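Local coordinates for leucine-rich repeat protein (Bacteroides thetaiotaomicron, PDB 4ECN) that is of unknown function but probably acts outside the cell as a protein-binding scaffold built on a long run of leucine-rich repeats, at residues Y557-E562 / H582-H587; P564-L569 / L588-T593; G576-V581 / T598-D603; I607-E612 / L631-N636. All coordinates share one frame; numbering follows the deposited sequence.

Contact 1 (Y557-E562 / H582-H587); sequences YNNLEE and HNKVRH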
loop_
_atom_site.group_PDB
_atom_site.type_symbol
_atom_site.label_atom_id
_atom_site.label_comp_id
_atom_site.label_asym_id
_atom_site.label_seq_id
_atom_site.Cartn_x
_atom_site.Cartn_y
_atom_site.Cartn_z
ATOM N N TYR A 557 -1.753 16.353 1.261
ATOM C CA TYR A 557 -0.810 16.499 0.144
ATOM C C TYR A 557 -1.507 16.943 -1.124
ATOM O O TYR A 557 -1.190 16.457 -2.205
ATOM C CB TYR A 557 -0.057 15.197 -0.110
ATOM C CG TYR A 557 0.786 14.755 1.062
ATOM C CD1 TYR A 557 2.109 15.169 1.186
ATOM C CD2 TYR A 557 0.265 13.916 2.046
ATOM C CE1 TYR A 557 2.892 14.765 2.261
ATOM C CE2 TYR A 557 1.039 13.514 3.131
ATOM C CZ TYR A 557 2.353 13.939 3.231
ATOM O OH TYR A 557 3.150 13.519 4.260
ATOM N N ASN A 558 -2.439 17.900 -0.979
ATOM C CA ASN A 558 -3.221 18.476 -2.055
ATOM C C ASN A 558 -2.966 19.973 -2.140
ATOM O O ASN A 558 -1.932 20.424 -1.655
ATOM C CB ASN A 558 -4.681 18.161 -1.866
ATOM C CG ASN A 558 -5.038 16.804 -2.358
ATOM O OD1 ASN A 558 -4.627 16.397 -3.442
ATOM N ND2 ASN A 558 -5.858 16.097 -1.600
ATOM N N ASN A 559 -3.844 20.731 -2.825
ATOM C CA ASN A 559 -3.603 22.138 -3.122
ATOM C C ASN A 559 -4.630 23.097 -2.530
ATOM O O ASN A 559 -4.619 24.285 -2.912
ATOM C CB ASN A 559 -3.603 22.333 -4.653
ATOM C CG ASN A 559 -2.455 21.676 -5.374
ATOM O OD1 ASN A 559 -1.335 21.543 -4.847
ATOM N ND2 ASN A 559 -2.700 21.279 -6.613
ATOM N N LEU A 560 -5.471 22.636 -1.585
ATOM C CA LEU A 560 -6.487 23.510 -1.000
ATOM C C LEU A 560 -5.875 24.786 -0.364
ATOM O O LEU A 560 -4.922 24.693 0.403
ATOM C CB LEU A 560 -7.304 22.761 0.058
ATOM C CG LEU A 560 -8.642 23.402 0.353
ATOM C CD1 LEU A 560 -9.594 23.209 -0.803
ATOM C CD2 LEU A 560 -9.210 22.906 1.649
ATOM N N GLU A 561 -6.424 25.962 -0.696
ATOM C CA GLU A 561 -5.978 27.226 -0.108
ATOM C C GLU A 561 -7.050 27.778 0.876
ATOM O O GLU A 561 -6.703 28.423 1.877
ATOM C CB GLU A 561 -5.644 28.263 -1.200
ATOM C CG GLU A 561 -4.395 27.924 -2.014
ATOM C CD GLU A 561 -4.033 28.814 -3.193
ATOM O OE1 GLU A 561 -4.515 29.968 -3.268
ATOM O OE2 GLU A 561 -3.235 28.352 -4.037
ATOM N N GLU A 562 -8.340 27.474 0.600
ATOM C CA GLU A 562 -9.509 27.897 1.379
ATOM C C GLU A 562 -10.479 26.736 1.676
ATOM O O GLU A 562 -10.817 25.975 0.767
ATOM C CB GLU A 562 -10.305 28.996 0.617
ATOM C CG GLU A 562 -9.582 30.305 0.370
ATOM C CD GLU A 562 -10.226 31.224 -0.654
ATOM O OE1 GLU A 562 -11.466 31.401 -0.627
ATOM O OE2 GLU A 562 -9.472 31.808 -1.464
ATOM N N HIS A 582 -0.257 19.151 4.474
ATOM C CA HIS A 582 0.475 19.519 3.271
ATOM C C HIS A 582 -0.452 20.005 2.150
ATOM O O HIS A 582 -0.380 19.562 0.991
ATOM C CB HIS A 582 1.350 18.365 2.786
ATOM C CG HIS A 582 2.434 18.052 3.761
ATOM N ND1 HIS A 582 2.258 17.108 4.753
ATOM C CD2 HIS A 582 3.654 18.615 3.905
ATOM C CE1 HIS A 582 3.384 17.097 5.448
ATOM N NE2 HIS A 582 4.250 17.996 4.984
ATOM N N ASN A 583 -1.287 20.971 2.504
ATOM C CA ASN A 583 -2.076 21.705 1.542
ATOM C C ASN A 583 -1.454 23.072 1.543
ATOM O O ASN A 583 -0.261 23.180 1.861
ATOM C CB ASN A 583 -3.566 21.666 1.854
ATOM C CG ASN A 583 -4.255 20.387 1.413
ATOM O OD1 ASN A 583 -5.030 20.382 0.463
ATOM N ND2 ASN A 583 -3.998 19.273 2.083
ATOM N N LYS A 584 -2.208 24.113 1.212
ATOM C CA LYS A 584 -1.710 25.495 1.234
ATOM C C LYS A 584 -2.787 26.347 1.924
ATOM O O LYS A 584 -2.978 27.528 1.591
ATOM C CB LYS A 584 -1.358 25.995 -0.207
ATOM C CG LYS A 584 -0.061 25.418 -0.838
ATOM C CD LYS A 584 -0.238 24.065 -1.543
ATOM C CE LYS A 584 1.051 23.458 -2.064
ATOM N NZ LYS A 584 0.844 22.079 -2.606
ATOM N N VAL A 585 -3.488 25.712 2.913
ATOM C CA VAL A 585 -4.652 26.274 3.596
ATOM C C VAL A 585 -4.256 27.559 4.333
ATOM O O VAL A 585 -3.440 27.528 5.252
ATOM C CB VAL A 585 -5.365 25.272 4.542
ATOM C CG1 VAL A 585 -6.542 25.926 5.255
ATOM C CG2 VAL A 585 -5.854 24.055 3.769
ATOM N N ARG A 586 -4.855 28.687 3.899
ATOM C CA ARG A 586 -4.649 30.011 4.498
ATOM C C ARG A 586 -5.933 30.486 5.207
ATOM O O ARG A 586 -5.875 31.463 5.958
ATOM C CB ARG A 586 -4.196 31.061 3.439
ATOM C CG ARG A 586 -5.198 31.338 2.307
ATOM C CD ARG A 586 -4.820 32.499 1.393
ATOM N NE ARG A 586 -4.996 32.140 -0.020
ATOM C CZ ARG A 586 -6.131 32.271 -0.696
ATOM N NH1 ARG A 586 -7.199 32.804 -0.117
ATOM N NH2 ARG A 586 -6.203 31.880 -1.960
ATOM N N HIS A 587 -7.092 29.816 4.948
ATOM C CA HIS A 587 -8.377 30.211 5.522
ATOM C C HIS A 587 -9.277 29.005 5.902
ATOM O O HIS A 587 -9.718 28.254 5.027
ATOM C CB HIS A 587 -9.133 31.114 4.527
ATOM C CG HIS A 587 -10.484 31.542 5.016
ATOM N ND1 HIS A 587 -10.626 32.523 5.996
ATOM C CD2 HIS A 587 -11.713 31.084 4.675
ATOM C CE1 HIS A 587 -11.928 32.627 6.211
ATOM N NE2 HIS A 587 -12.622 31.782 5.443
#
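With CG anti to the carbonyl carbon in both Tyr557 (chi1 -62°) and His582 (chi1 -66°), the two side chains leave their backbones in the same direction and lie alongside each other. Their rings are almost parallel, 9° apart, yet displaced so far that they barely overlap: Tyr557 CE1 sits over the rim of one imidazole face, 3.5 Å from His582 ND1. Tyr604 stacks on His582 in turn, so the row of rings runs on. Were Tyr557 replaced by an alanine, that imidazole face would probably lose its aromatic neighbour and the histidine ring one of the two rings beside it. Further along, the amide of Asn583 reaches between the loops. Its OD1 takes Leu560 N on a lone pair (3.1 Å), while ND2 is held by Val581 O and Met555 O; this is the buried asparagine position of a leucine-rich repeat. Backbone bonds continue the match, Lys584 N to Leu560 O at 2.9 Å and a nearly straight one from Arg586 N to Glu561 O at 2.8 Å. At the surface Arg586 spans two acids: NH2 meets the anti lone pair of Glu561 OE1 at 2.9 Å, and NH1 reaches Glu562 OE2 at 2.8 Å from above the carboxylate plane. Since Lys534 binds the other oxygen of Glu562, the two acids face two bases, and the cluster is probably close to neutral.

Contact 2 (P564-L569 / L588-T593); sequences PASASL and LEAFGT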
loop_
_atom_site.group_PDB
_atom_site.type_symbol
_atom_site.label_atom_id
_atom_site.label_comp_id
_atom_site.label_asym_id
_atom_site.label_seq_id
_atom_site.Cartn_x
_atom_site.Cartn_y
_atom_site.Cartn_z
ATOM N N PRO A 564 -14.245 25.168 2.266
ATOM C CA PRO A 564 -15.589 25.548 1.798
ATOM C C PRO A 564 -16.374 26.350 2.833
ATOM O O PRO A 564 -16.048 26.297 4.009
ATOM C CB PRO A 564 -16.270 24.187 1.576
ATOM C CG PRO A 564 -15.170 23.223 1.334
ATOM C CD PRO A 564 -14.067 23.698 2.228
ATOM N N ALA A 565 -17.420 27.074 2.396
ATOM C CA ALA A 565 -18.330 27.854 3.237
ATOM C C ALA A 565 -18.803 27.035 4.434
ATOM O O ALA A 565 -19.142 25.852 4.276
ATOM C CB ALA A 565 -19.521 28.304 2.414
ATOM N N SER A 566 -18.778 27.645 5.636
ATOM C CA SER A 566 -19.162 26.989 6.887
ATOM C C SER A 566 -20.530 26.285 6.784
ATOM O O SER A 566 -20.636 25.123 7.174
ATOM C CB SER A 566 -19.197 27.992 8.027
ATOM O OG SER A 566 -19.643 27.359 9.209
ATOM N N ALA A 567 -21.539 26.956 6.199
ATOM C CA ALA A 567 -22.898 26.426 6.063
ATOM C C ALA A 567 -22.931 25.063 5.350
ATOM O O ALA A 567 -23.896 24.307 5.525
ATOM C CB ALA A 567 -23.762 27.416 5.312
ATOM N N SER A 568 -21.880 24.750 4.564
ATOM C CA SER A 568 -21.787 23.503 3.814
ATOM C C SER A 568 -21.057 22.473 4.637
ATOM O O SER A 568 -21.528 21.346 4.750
ATOM C CB SER A 568 -21.098 23.737 2.474
ATOM O OG SER A 568 -21.869 24.612 1.659
ATOM N N LEU A 569 -19.949 22.879 5.284
ATOM C CA LEU A 569 -19.136 22.035 6.160
ATOM C C LEU A 569 -19.942 21.552 7.376
ATOM O O LEU A 569 -19.680 20.466 7.888
ATOM C CB LEU A 569 -17.885 22.798 6.621
ATOM C CG LEU A 569 -16.853 23.161 5.541
ATOM C CD1 LEU A 569 -15.619 23.773 6.163
ATOM C CD2 LEU A 569 -16.431 21.934 4.716
ATOM N N LEU A 588 -9.621 28.906 7.204
ATOM C CA LEU A 588 -10.525 27.885 7.754
ATOM C C LEU A 588 -11.959 28.381 7.914
ATOM O O LEU A 588 -12.196 29.559 8.199
ATOM C CB LEU A 588 -10.054 27.405 9.140
ATOM C CG LEU A 588 -8.738 26.660 9.261
ATOM C CD1 LEU A 588 -8.456 26.348 10.694
ATOM C CD2 LEU A 588 -8.744 25.391 8.483
ATOM N N GLU A 589 -12.911 27.461 7.793
ATOM C CA GLU A 589 -14.330 27.711 8.045
ATOM C C GLU A 589 -14.761 26.705 9.083
ATOM O O GLU A 589 -14.224 25.604 9.109
ATOM C CB GLU A 589 -15.167 27.641 6.762
ATOM C CG GLU A 589 -14.930 28.803 5.809
ATOM C CD GLU A 589 -15.823 30.012 5.986
ATOM O OE1 GLU A 589 -17.031 29.829 6.255
ATOM O OE2 GLU A 589 -15.342 31.140 5.739
ATOM N N ALA A 590 -15.668 27.070 9.967
ATOM C CA ALA A 590 -16.049 26.147 11.030
ATOM C C ALA A 590 -17.043 25.075 10.559
ATOM O O ALA A 590 -17.805 25.304 9.622
ATOM C CB ALA A 590 -16.659 26.923 12.181
ATOM N N PHE A 591 -16.997 23.899 11.220
ATOM C CA PHE A 591 -17.934 22.777 11.103
ATOM C C PHE A 591 -19.070 22.947 12.107
ATOM O O PHE A 591 -20.200 22.506 11.891
ATOM C CB PHE A 591 -17.224 21.435 11.351
ATOM C CG PHE A 591 -16.268 21.001 10.283
ATOM C CD1 PHE A 591 -16.714 20.294 9.175
ATOM C CD2 PHE A 591 -14.914 21.257 10.401
ATOM C CE1 PHE A 591 -15.824 19.899 8.170
ATOM C CE2 PHE A 591 -14.023 20.850 9.406
ATOM C CZ PHE A 591 -14.483 20.179 8.293
ATOM N N GLY A 592 -18.723 23.577 13.223
ATOM C CA GLY A 592 -19.622 23.787 14.340
ATOM C C GLY A 592 -19.344 22.747 15.395
ATOM O O GLY A 592 -18.730 21.714 15.108
ATOM N N THR A 593 -19.830 23.005 16.611
ATOM C CA THR A 593 -19.641 22.166 17.802
ATOM C C THR A 593 -20.492 20.872 17.757
ATOM O O THR A 593 -20.342 20.023 18.629
ATOM C CB THR A 593 -19.992 22.997 19.029
ATOM O OG1 THR A 593 -21.325 23.517 18.870
ATOM C CG2 THR A 593 -18.995 24.145 19.242
#
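The short helix 566-569 docks on the loop that follows strand 577-579 through a polar grip at its first residue, Ser566, and an apolar one at its last, Leu569; both segments belong to the connections between strands, not to the sheet. Glu589, its chain bent at chi2 (-91°), curls back under the helix start, and its OE1 accepts Ser566 N at 2.9 Å, on the anti side and tilted from the carboxylate plane. The other oxygen, OE2, is bound by His587 NE2, which pins the carboxylate from a second direction. Ser566 OG swings away from its own N (chi1 177°) to donate to Ala590 O at 2.8 Å, approaching above the carbonyl plane, and it also meets Gln570 NE2. At the other end Leu569 CB touches Phe591 CD1 at 3.8 Å, while Leu569 CD1 rides above one face of the ring, 4.3 Å from its plane and offset toward the rim. Trp537 of helix 530-542 packs on both residues, and Phe614 meets Phe591 edge-to-face. Successive connections stacked on the far side of the apolar core from the strands are characteristic of the leucine-rich repeat fold, whose strands each return through a loop or short helix.

Contact 3 (G576-V581 / T598-D603); sequences GLLDCV and TDLKLD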
loop_
_atom_site.group_PDB
_atom_site.type_symbol
_atom_site.label_atom_id
_atom_site.label_comp_id
_atom_site.label_asym_id
_atom_site.label_seq_id
_atom_site.Cartn_x
_atom_site.Cartn_y
_atom_site.Cartn_z
ATOM N N GLY A 576 -15.767 12.439 11.522
ATOM C CA GLY A 576 -14.974 12.008 12.668
ATOM C C GLY A 576 -13.476 12.060 12.459
ATOM O O GLY A 576 -12.728 12.078 13.437
ATOM N N LEU A 577 -13.011 12.085 11.190
ATOM C CA LEU A 577 -11.575 12.191 10.863
ATOM C C LEU A 577 -11.385 13.168 9.740
ATOM O O LEU A 577 -12.056 13.059 8.719
ATOM C CB LEU A 577 -10.943 10.829 10.493
ATOM C CG LEU A 577 -9.444 10.806 10.169
ATOM C CD1 LEU A 577 -8.847 9.482 10.522
ATOM C CD2 LEU A 577 -9.159 11.155 8.705
ATOM N N LEU A 578 -10.427 14.081 9.899
ATOM C CA LEU A 578 -10.102 15.048 8.867
ATOM C C LEU A 578 -8.600 15.249 8.803
ATOM O O LEU A 578 -7.996 15.620 9.804
ATOM C CB LEU A 578 -10.823 16.373 9.103
ATOM C CG LEU A 578 -10.530 17.461 8.105
ATOM C CD1 LEU A 578 -11.168 17.153 6.758
ATOM C CD2 LEU A 578 -11.017 18.783 8.619
ATOM N N ASP A 579 -8.012 14.982 7.620
ATOM C CA ASP A 579 -6.606 15.125 7.271
ATOM C C ASP A 579 -6.473 16.162 6.163
ATOM O O ASP A 579 -6.936 15.919 5.055
ATOM C CB ASP A 579 -6.018 13.763 6.831
ATOM C CG ASP A 579 -4.817 13.840 5.892
ATOM O OD1 ASP A 579 -3.898 14.611 6.175
ATOM O OD2 ASP A 579 -4.792 13.097 4.886
ATOM N N CYS A 580 -5.833 17.301 6.456
ATOM C CA CYS A 580 -5.549 18.382 5.517
ATOM C C CYS A 580 -4.096 18.736 5.557
ATOM O O CYS A 580 -3.729 19.885 5.295
ATOM C CB CYS A 580 -6.403 19.599 5.818
ATOM S SG CYS A 580 -8.058 19.492 5.137
ATOM N N VAL A 581 -3.253 17.772 5.872
ATOM C CA VAL A 581 -1.832 18.040 5.941
ATOM C C VAL A 581 -1.315 18.341 4.539
ATOM O O VAL A 581 -1.887 17.885 3.549
ATOM C CB VAL A 581 -1.046 16.900 6.614
ATOM C CG1 VAL A 581 -1.695 16.522 7.931
ATOM C CG2 VAL A 581 -0.921 15.684 5.708
ATOM N N THR A 598 -12.710 12.775 16.162
ATOM C CA THR A 598 -11.793 11.922 16.930
ATOM C C THR A 598 -10.388 12.238 16.481
ATOM O O THR A 598 -9.445 12.196 17.282
ATOM C CB THR A 598 -12.108 10.423 16.775
ATOM O OG1 THR A 598 -13.507 10.162 16.983
ATOM C CG2 THR A 598 -11.287 9.571 17.703
ATOM N N ASP A 599 -10.247 12.570 15.187
ATOM C CA ASP A 599 -8.953 12.872 14.607
ATOM C C ASP A 599 -9.018 14.112 13.772
ATOM O O ASP A 599 -9.926 14.285 12.965
ATOM C CB ASP A 599 -8.443 11.690 13.761
ATOM C CG ASP A 599 -7.829 10.560 14.578
ATOM O OD1 ASP A 599 -6.678 10.734 15.063
ATOM O OD2 ASP A 599 -8.469 9.477 14.679
ATOM N N LEU A 600 -8.028 14.976 13.957
ATOM C CA LEU A 600 -7.902 16.214 13.199
ATOM C C LEU A 600 -6.433 16.465 12.994
ATOM O O LEU A 600 -5.683 16.525 13.966
ATOM C CB LEU A 600 -8.616 17.385 13.905
ATOM C CG LEU A 600 -8.501 18.764 13.283
ATOM C CD1 LEU A 600 -9.167 18.826 11.917
ATOM C CD2 LEU A 600 -9.038 19.822 14.229
ATOM N N LYS A 601 -6.014 16.506 11.721
ATOM C CA LYS A 601 -4.632 16.723 11.306
ATOM C C LYS A 601 -4.592 17.891 10.324
ATOM O O LYS A 601 -4.985 17.745 9.165
ATOM C CB LYS A 601 -4.032 15.440 10.691
ATOM C CG LYS A 601 -3.961 14.205 11.604
ATOM C CD LYS A 601 -2.938 14.322 12.751
ATOM C CE LYS A 601 -2.935 13.044 13.551
ATOM N NZ LYS A 601 -1.848 13.020 14.560
ATOM N N LEU A 602 -4.191 19.076 10.814
ATOM C CA LEU A 602 -4.131 20.282 9.986
ATOM C C LEU A 602 -2.680 20.729 9.765
ATOM O O LEU A 602 -2.454 21.813 9.234
ATOM C CB LEU A 602 -4.949 21.415 10.644
ATOM C CG LEU A 602 -6.483 21.227 10.727
ATOM C CD1 LEU A 602 -7.094 22.213 11.683
ATOM C CD2 LEU A 602 -7.156 21.330 9.362
ATOM N N ASP A 603 -1.700 19.853 10.094
ATOM C CA ASP A 603 -0.267 20.138 9.991
ATOM C C ASP A 603 0.177 20.532 8.588
ATOM O O ASP A 603 -0.432 20.129 7.602
ATOM C CB ASP A 603 0.552 18.933 10.428
ATOM C CG ASP A 603 0.062 18.295 11.704
ATOM O OD1 ASP A 603 -0.886 17.484 11.629
ATOM O OD2 ASP A 603 0.641 18.586 12.775
#
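Gly576 O begins the pairing by accepting two backbone amides, Thr598 N at 2.8 Å and Asp599 N at 3.1 Å. From there the parallel ladder runs without a break: Leu578 N to Asp599 O, Lys601 N to Leu578 O at 2.9 Å, and Cys580 N to Lys601 O, also 2.9 Å and almost perfectly straight (177°). On the inner face Leu578 and Leu600 lie side by side, CD2 of the first against CD1 of the second at 3.8 Å, both with CG anti to the backbone N; Cys580 CB adds a touch on Leu602 CD2. The reverse face carries Leu577 with Asp599 and Asp579 with Lys601, the leucine CG resting 3.8 Å from Asp599 CB. At the end of strand 577-579, Asp579 OD1 accepts Val581 N at 3.2 Å, forming an Asx turn. A second shell fixes the charged ends: Lys388 bridges to Asp599 and Asp393 to Lys601. Strand 552-554 flanks 577-579, strand 616-617 follows 596-601, and helix 386-391 lies across the charged face, touching Leu577 and Asp579, whereas Phe591 and Phe614 of the return loops close over the leucines.

Contact 4 (I607-E612 / L631-N636); sequences IEEIPE and LKYIPN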
loop_
_atom_site.group_PDB
_atom_site.type_symbol
_atom_site.label_atom_id
_atom_site.label_comp_id
_atom_site.label_asym_id
_atom_site.label_seq_id
_atom_site.Cartn_x
_atom_site.Cartn_y
_atom_site.Cartn_z
ATOM N N ILE A 607 -2.194 28.400 8.219
ATOM C CA ILE A 607 -3.318 28.822 9.052
ATOM C C ILE A 607 -2.776 29.759 10.129
ATOM O O ILE A 607 -1.777 29.429 10.766
ATOM C CB ILE A 607 -4.041 27.564 9.621
ATOM C CG1 ILE A 607 -4.581 26.694 8.451
ATOM C CG2 ILE A 607 -5.145 27.939 10.610
ATOM C CD1 ILE A 607 -4.628 25.184 8.682
ATOM N N GLU A 608 -3.409 30.944 10.285
ATOM C CA GLU A 608 -3.022 31.991 11.247
ATOM C C GLU A 608 -3.869 31.932 12.505
ATOM O O GLU A 608 -3.381 32.263 13.597
ATOM C CB GLU A 608 -3.156 33.397 10.625
ATOM C CG GLU A 608 -2.361 33.647 9.348
ATOM C CD GLU A 608 -2.533 35.036 8.759
ATOM O OE1 GLU A 608 -2.249 36.026 9.472
ATOM O OE2 GLU A 608 -2.936 35.130 7.576
ATOM N N GLU A 609 -5.164 31.574 12.336
ATOM C CA GLU A 609 -6.152 31.434 13.413
ATOM C C GLU A 609 -7.134 30.309 13.126
ATOM O O GLU A 609 -7.543 30.121 11.973
ATOM C CB GLU A 609 -6.940 32.742 13.655
ATOM C CG GLU A 609 -6.161 33.789 14.440
ATOM C CD GLU A 609 -6.998 34.784 15.216
ATOM O OE1 GLU A 609 -7.560 34.394 16.267
ATOM O OE2 GLU A 609 -7.026 35.973 14.819
ATOM N N ILE A 610 -7.539 29.585 14.187
ATOM C CA ILE A 610 -8.536 28.502 14.120
ATOM C C ILE A 610 -9.854 29.051 14.723
ATOM O O ILE A 610 -9.804 29.592 15.830
ATOM C CB ILE A 610 -8.009 27.225 14.837
ATOM C CG1 ILE A 610 -6.749 26.704 14.143
ATOM C CG2 ILE A 610 -9.063 26.145 14.899
ATOM C CD1 ILE A 610 -5.929 25.794 14.937
ATOM N N PRO A 611 -11.010 28.986 14.012
ATOM C CA PRO A 611 -12.274 29.531 14.576
ATOM C C PRO A 611 -12.652 28.896 15.924
ATOM O O PRO A 611 -12.516 27.678 16.061
ATOM C CB PRO A 611 -13.315 29.183 13.512
ATOM C CG PRO A 611 -12.532 28.974 12.269
ATOM C CD PRO A 611 -11.229 28.396 12.679
ATOM N N GLU A 612 -13.116 29.716 16.926
ATOM C CA GLU A 612 -13.455 29.277 18.309
ATOM C C GLU A 612 -14.563 28.172 18.280
ATOM O O GLU A 612 -14.704 27.407 19.248
ATOM C CB GLU A 612 -13.877 30.486 19.192
ATOM C CG GLU A 612 -13.684 30.296 20.704
ATOM C CD GLU A 612 -13.342 31.510 21.575
ATOM O OE1 GLU A 612 -12.643 32.431 21.088
ATOM O OE2 GLU A 612 -13.674 31.482 22.786
ATOM N N LEU A 631 0.080 29.960 13.136
ATOM C CA LEU A 631 -0.817 30.222 14.264
ATOM C C LEU A 631 -0.225 31.232 15.222
ATOM O O LEU A 631 0.886 31.026 15.710
ATOM C CB LEU A 631 -1.188 28.954 15.044
ATOM C CG LEU A 631 -2.080 27.930 14.355
ATOM C CD1 LEU A 631 -2.245 26.700 15.227
ATOM C CD2 LEU A 631 -3.434 28.512 14.016
ATOM N N LYS A 632 -0.982 32.326 15.475
ATOM C CA LYS A 632 -0.625 33.411 16.392
ATOM C C LYS A 632 -1.001 33.077 17.853
ATOM O O LYS A 632 -0.382 33.600 18.783
ATOM C CB LYS A 632 -1.337 34.715 15.973
ATOM C CG LYS A 632 -1.012 35.256 14.591
ATOM C CD LYS A 632 -1.924 36.419 14.284
ATOM C CE LYS A 632 -1.956 36.803 12.827
ATOM N NZ LYS A 632 -2.814 37.997 12.600
ATOM N N TYR A 633 -2.064 32.262 18.046
ATOM C CA TYR A 633 -2.642 31.912 19.357
ATOM C C TYR A 633 -3.069 30.453 19.479
ATOM O O TYR A 633 -3.426 29.825 18.463
ATOM C CB TYR A 633 -3.922 32.758 19.630
ATOM C CG TYR A 633 -3.788 34.247 19.419
ATOM C CD1 TYR A 633 -3.294 35.072 20.426
ATOM C CD2 TYR A 633 -4.205 34.840 18.232
ATOM C CE1 TYR A 633 -3.205 36.453 20.251
ATOM C CE2 TYR A 633 -4.082 36.215 18.028
ATOM C CZ TYR A 633 -3.593 37.019 19.046
ATOM O OH TYR A 633 -3.505 38.374 18.860
ATOM N N ILE A 634 -3.131 29.955 20.748
ATOM C CA ILE A 634 -3.678 28.641 21.062
ATOM C C ILE A 634 -5.205 28.817 20.947
ATOM O O ILE A 634 -5.755 29.713 21.610
ATOM C CB ILE A 634 -3.197 28.065 22.434
ATOM C CG1 ILE A 634 -1.664 27.869 22.474
ATOM C CG2 ILE A 634 -3.913 26.741 22.782
ATOM C CD1 ILE A 634 -1.070 28.125 23.827
ATOM N N PRO A 635 -5.892 28.074 20.033
ATOM C CA PRO A 635 -7.348 28.263 19.889
ATOM C C PRO A 635 -8.119 27.730 21.112
ATOM O O PRO A 635 -7.748 26.694 21.668
ATOM C CB PRO A 635 -7.675 27.476 18.616
ATOM C CG PRO A 635 -6.631 26.419 18.547
ATOM C CD PRO A 635 -5.389 27.010 19.132
ATOM N N ASN A 636 -9.181 28.447 21.540
ATOM C CA ASN A 636 -10.000 28.058 22.696
ATOM C C ASN A 636 -11.098 27.034 22.268
ATOM O O ASN A 636 -12.306 27.271 22.455
ATOM C CB ASN A 636 -10.619 29.295 23.351
ATOM C CG ASN A 636 -11.160 29.037 24.730
ATOM O OD1 ASN A 636 -10.781 28.080 25.415
ATOM N ND2 ASN A 636 -12.008 29.920 25.197
HETATM O O HOH W 1 -5.837 30.192 16.916
#
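The carboxylate of Glu609 and the ring of Tyr633 run alongside each other with their planes 58° apart, and OE1 comes obliquely to the ring, 3.9 Å from Tyr633 CD2. A second flat pair closes the far end: the Glu612 carboxylate and Asn636 amide are turned 61° against each other and joined by a weak bond, Asn636 ND2 to Glu612 OE2, the amide being held more firmly by Asp669 O and Lys671 N. Both segments carry the same leucine-rich repeat pattern, an aliphatic residue followed three places on by isoleucine and proline, and the two copies stack as consecutive turns of the solenoid. The apolar side is staggered. Ile610, its CG1 anti to the carbonyl carbon (chi1 -62°), does not face its counterpart Ile634 but fits between Leu631 and Pro635, with CG1 3.8 Å from Leu631 CD2 and CD1 3.7 Å from Pro635 CG. Ile607 lies beside Leu631, its CG2 touching CD2 at 3.9 Å, and Phe626 packs on Ile610. Putting an alanine at Ile610 would probably open a gap between Leu631 and Pro635, where CG1 and CD1 now fill the space, and leave Pro635 CG with less to pack on. Toward the surface Glu608 OE1 and Lys632 NZ form a long salt bridge, 3.7 Å, beneath which Lys632 N binds Glu608 O at 3.0 Å. Between these bonds and the proline, where the backbones spread, a water accepts from Ile610 N and donates to Tyr633 O at 2.9 Å.

The first three contacts interleave along the chain, their segments alternating, whereas contact 4 opens only after they have closed. Contact 3 supplies the sheet; in contact 1, about 13 Å away between centres, 582-587 carries on directly from 576-581, while 557-562 follows the neighbouring strand 552-554, with a probable hydrogen bond from Tyr557 N to Val581 O (2.8 Å). The centre of contact 2 lies about 14 Å from that of contact 3, and Phe591 CE2 reaches Leu578 CD2 at 3.7 Å to join return loop and sheet. Leu588 CD1 meets Ile607 CG2 at 3.7 Å, handing the packing on to contact 4. The sodium ion is bound near the opposite end of the first repeat sheet, by Gln314 and Val317.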